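PDB 4C81: 2-c-methyl-d-erythritol 2,4-cyclodiphosphate synthase from Plasmodium falciparum, which catalyses conversion of 4-diphosphocytidyl-2-C-methyl-D-erythritol 2-phosphate to 2-C-methyl-D-erythritol 2,4-cyclodiphosphate and CMP, probably in apicoplast isoprenoid synthesis. Local coordinates for residues His17-Leu22 with Val54-His59. The protein carries 1 engineered substitution. Numbering follows the deposited sequence. Where two conformers were deposited one is given.
Sequences HKIKVL and VLVLSH. With ZN (zinc ion), chain B.
Lys20 and Leu55 pair through both of their backbone polar groups, joining strand 54-57 in antiparallel fashion to the end of strand 9-21. Lys20 N donates to Leu55 O and Leu55 N to Lys20 O. Further along, Leu57 N donates a hydrogen bond to Lys18 O at 2.9 Å. Strand 54-57 is the outermost strand of the main sheet within this chain.

The tight side carries Ile19, Val54 and Val56. Ile19 lays CB against Val54 CG1 at 3.8 Å, and its CD1 touches the same methyl. Val56 has chi1 at 70°, which puts CG1 between the backbone N and the carbonyl carbon and leaves CG2 anti to the N. Val56 CG2 then lies 3.3 Å from Lys18 O. The same methyl touches His17 CB. Leu44 of strand 43-46 packs on Val54 and Val56.

The other face is looser. Lys18 and Lys20 meet Leu57 and Leu55 mainly through their CB atoms, and both lysine chains then lead away from the strand. Lys18 also packs on Leu162 of the second subunit. At the exposed end, the Leu22 and Leu55 side chains cross at about a right angle, with Leu22 CD2 3.7 Å from Leu55 CD1.

The zinc site lies at the opposite end. His17 NE2 binds zinc at 2.0 Å, with Asp15, His67 and a water completing the site. In the conformer given, Ser58 OG lies 3.1 Å from His17 ND1. Backbone hydrogen bonds thus join the strands, apolar packing fills one face, and strand 9-21 also carries the zinc ligand His17, which touches the bound CDP.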
ATOM      1  N   HIS A  17      11.508  -7.653   8.009  1.00 14.34           N
ATOM      2  CA  HIS A  17      12.579  -8.231   8.814  1.00 18.67           C
ATOM      3  C   HIS A  17      13.320  -9.315   8.054  1.00 18.26           C
ATOM      4  O   HIS A  17      12.739 -10.008   7.215  1.00 18.75           O
ATOM      5  CB  HIS A  17      12.043  -8.762  10.147  1.00 16.73           C
ATOM      6  CG  HIS A  17      11.723  -7.678  11.129  1.00 17.75           C
ATOM      7  ND1 HIS A  17      12.697  -6.915  11.736  1.00 19.80           N
ATOM      8  CD2 HIS A  17      10.538  -7.204  11.580  1.00 16.23           C
ATOM      9  CE1 HIS A  17      12.125  -6.029  12.533  1.00 17.94           C
ATOM     10  NE2 HIS A  17      10.816  -6.183  12.457  1.00 21.58           N
ATOM     11  N   LYS A  18      14.614  -9.424   8.351  1.00 18.57           N
ATOM     12  CA  LYS A  18      15.474 -10.456   7.788  1.00 18.93           C
ATOM     13  C   LYS A  18      15.159 -11.789   8.448  1.00 19.47           C
ATOM     14  O   LYS A  18      14.945 -11.854   9.665  1.00 20.35           O
ATOM     15  CB  LYS A  18      16.950 -10.114   8.014  1.00 21.37           C
ATOM     16  CG  LYS A  18      17.418  -8.840   7.323  1.00 21.12           C
ATOM     17  CD  LYS A  18      18.847  -8.460   7.726  1.00 30.88           C
ATOM     18  CE  LYS A  18      19.886  -9.461   7.232  1.00 51.11           C
ATOM     19  NZ  LYS A  18      19.861  -9.634   5.751  1.00 57.41           N
ATOM     20  N   ILE A  19      15.124 -12.843   7.641  1.00 19.24           N
ATOM     21  CA  ILE A  19      14.857 -14.184   8.143  1.00 18.04           C
ATOM     22  C   ILE A  19      15.855 -15.204   7.610  1.00 21.56           C
ATOM     23  O   ILE A  19      16.554 -14.961   6.617  1.00 20.83           O
ATOM     24  CB  ILE A  19      13.429 -14.662   7.780  1.00 18.36           C
ATOM     25  CG1 ILE A  19      13.208 -14.656   6.259  1.00 19.12           C
ATOM     26  CG2 ILE A  19      12.387 -13.802   8.476  1.00 23.19           C
ATOM     27  CD1 ILE A  19      12.131 -15.609   5.804  1.00 19.91           C
ATOM     28  N   LYS A  20      15.902 -16.346   8.290  1.00 28.94           N
ATOM     29  CA  LYS A  20      16.665 -17.507   7.852  1.00 22.58           C
ATOM     30  C   LYS A  20      15.775 -18.735   8.014  1.00 17.61           C
ATOM     31  O   LYS A  20      15.383 -19.083   9.132  1.00 22.86           O
ATOM     32  CB  LYS A  20      17.944 -17.647   8.680  1.00 25.09           C
ATOM     33  CG  LYS A  20      18.800 -18.854   8.323  1.00 53.58           C
ATOM     34  CD  LYS A  20      20.201 -18.741   8.906  1.00 47.46           C
ATOM     35  CE  LYS A  20      21.077 -17.796   8.096  1.00 48.93           C
ATOM     36  NZ  LYS A  20      22.451 -17.695   8.647  1.00 51.71           N
ATOM     37  N   VAL A  21      15.426 -19.366   6.897  1.00 23.25           N
ATOM     38  CA  VAL A  21      14.583 -20.557   6.922  1.00 23.72           C
ATOM     39  C   VAL A  21      15.441 -21.752   7.317  1.00 27.71           C
ATOM     40  O   VAL A  21      16.531 -21.942   6.775  1.00 27.65           O
ATOM     41  CB  VAL A  21      13.914 -20.815   5.556  1.00 20.35           C
ATOM     42  CG1 VAL A  21      13.097 -22.100   5.596  1.00 28.45           C
ATOM     43  CG2 VAL A  21      13.025 -19.630   5.164  1.00 27.24           C
ATOM     44  N   LEU A  22      14.949 -22.541   8.269  1.00 27.93           N
ATOM     45  CA  LEU A  22      15.678 -23.714   8.752  1.00 30.37           C
ATOM     46  C   LEU A  22      15.486 -24.874   7.781  1.00 27.57           C
ATOM     47  O   LEU A  22      14.642 -25.751   7.988  1.00 34.64           O
ATOM     48  CB  LEU A  22      15.215 -24.097  10.161  1.00 30.25           C
ATOM     49  CG  LEU A  22      15.402 -23.020  11.233  1.00 25.31           C
ATOM     50  CD1 LEU A  22      14.923 -23.515  12.593  1.00 29.74           C
ATOM     51  CD2 LEU A  22      16.858 -22.571  11.309  1.00 26.12           C
ATOM     52  N   VAL A  54      11.518 -21.097  11.054  1.00 24.25           N
ATOM     53  CA  VAL A  54      12.114 -19.857  10.542  1.00 20.43           C
ATOM     54  C   VAL A  54      12.734 -19.038  11.675  1.00 20.43           C
ATOM     55  O   VAL A  54      12.112 -18.837  12.719  1.00 22.28           O
ATOM     56  CB  VAL A  54      11.069 -18.976   9.816  1.00 20.21           C
ATOM     57  CG1 VAL A  54      11.745 -17.757   9.201  1.00 22.00           C
ATOM     58  CG2 VAL A  54      10.332 -19.778   8.746  1.00 22.42           C
ATOM     59  N   LEU A  55      13.967 -18.584  11.462  1.00 23.54           N
ATOM     60  CA  LEU A  55      14.635 -17.683  12.388  1.00 22.35           C
ATOM     61  C   LEU A  55      14.503 -16.262  11.865  1.00 25.66           C
ATOM     62  O   LEU A  55      14.459 -16.049  10.654  1.00 24.40           O
ATOM     63  CB  LEU A  55      16.117 -18.038  12.521  1.00 29.69           C
ATOM     64  CG  LEU A  55      16.447 -19.399  13.136  1.00 34.30           C
ATOM     65  CD1 LEU A  55      17.953 -19.599  13.161  1.00 33.36           C
ATOM     66  CD2 LEU A  55      15.866 -19.525  14.536  1.00 32.27           C
ATOM     67  N   VAL A  56      14.438 -15.300  12.780  1.00 26.65           N
ATOM     68  CA  VAL A  56      14.414 -13.889  12.416  1.00 24.30           C
ATOM     69  C   VAL A  56      15.674 -13.229  12.977  1.00 36.67           C
ATOM     70  O   VAL A  56      16.023 -13.428  14.145  1.00 32.49           O
ATOM     71  CB  VAL A  56      13.123 -13.191  12.914  1.00 24.42           C
ATOM     72  CG1 VAL A  56      13.117 -13.047  14.432  1.00 29.18           C
ATOM     73  CG2 VAL A  56      12.951 -11.832  12.232  1.00 24.99           C
ATOM     74  N   LEU A  57      16.372 -12.480  12.127  1.00 33.55           N
ATOM     75  CA  LEU A  57      17.609 -11.805  12.514  1.00 28.86           C
ATOM     76  C   LEU A  57      17.288 -10.350  12.834  1.00 31.41           C
ATOM     77  O   LEU A  57      17.377  -9.478  11.966  1.00 33.88           O
ATOM     78  CB  LEU A  57      18.654 -11.909  11.398  1.00 30.38           C
ATOM     79  CG  LEU A  57      18.963 -13.323  10.889  1.00 63.42           C
ATOM     80  CD1 LEU A  57      19.982 -13.273   9.761  1.00 60.05           C
ATOM     81  CD2 LEU A  57      19.452 -14.229  12.012  1.00 58.58           C
ATOM     82  N   SER A  58      16.893 -10.110  14.084  1.00 32.03           N
ATOM     83  CA  SER A  58      16.478  -8.783  14.540  0.60 27.20           C
ATOM     84  C   SER A  58      16.735  -8.617  16.034  1.00 49.18           C
ATOM     85  O   SER A  58      16.817  -9.603  16.770  1.00 40.51           O
ATOM     86  CB  SER A  58      14.986  -8.571  14.270  0.60 31.95           C
ATOM     87  OG  SER A  58      14.627  -8.966  12.957  0.60 37.87           O
ATOM     88  N   HIS A  59      16.850  -7.366  16.477  1.00 42.06           N
ATOM     89  CA  HIS A  59      16.940  -7.060  17.905  1.00 52.27           C
ATOM     90  C   HIS A  59      15.572  -7.267  18.557  1.00 53.26           C
ATOM     91  O   HIS A  59      15.483  -7.631  19.732  1.00 53.51           O
ATOM     92  CB  HIS A  59      17.416  -5.621  18.133  1.00 63.15           C
ATOM     93  CG  HIS A  59      18.839  -5.383  17.732  1.00103.99           C
ATOM     94  ND1 HIS A  59      19.890  -6.105  18.255  1.00105.28           N
ATOM     95  CD2 HIS A  59      19.386  -4.492  16.872  1.00116.87           C
ATOM     96  CE1 HIS A  59      21.023  -5.676  17.726  1.00101.79           C
ATOM     97  NE2 HIS A  59      20.744  -4.697  16.883  1.00 74.27           N
TER
HETATM   98 ZN    ZN B1240       9.369  -4.830  12.968  1.00 19.88          ZN
HETATM   99  O   HOH W   1       9.699  -3.072  13.306  1.00 28.90           O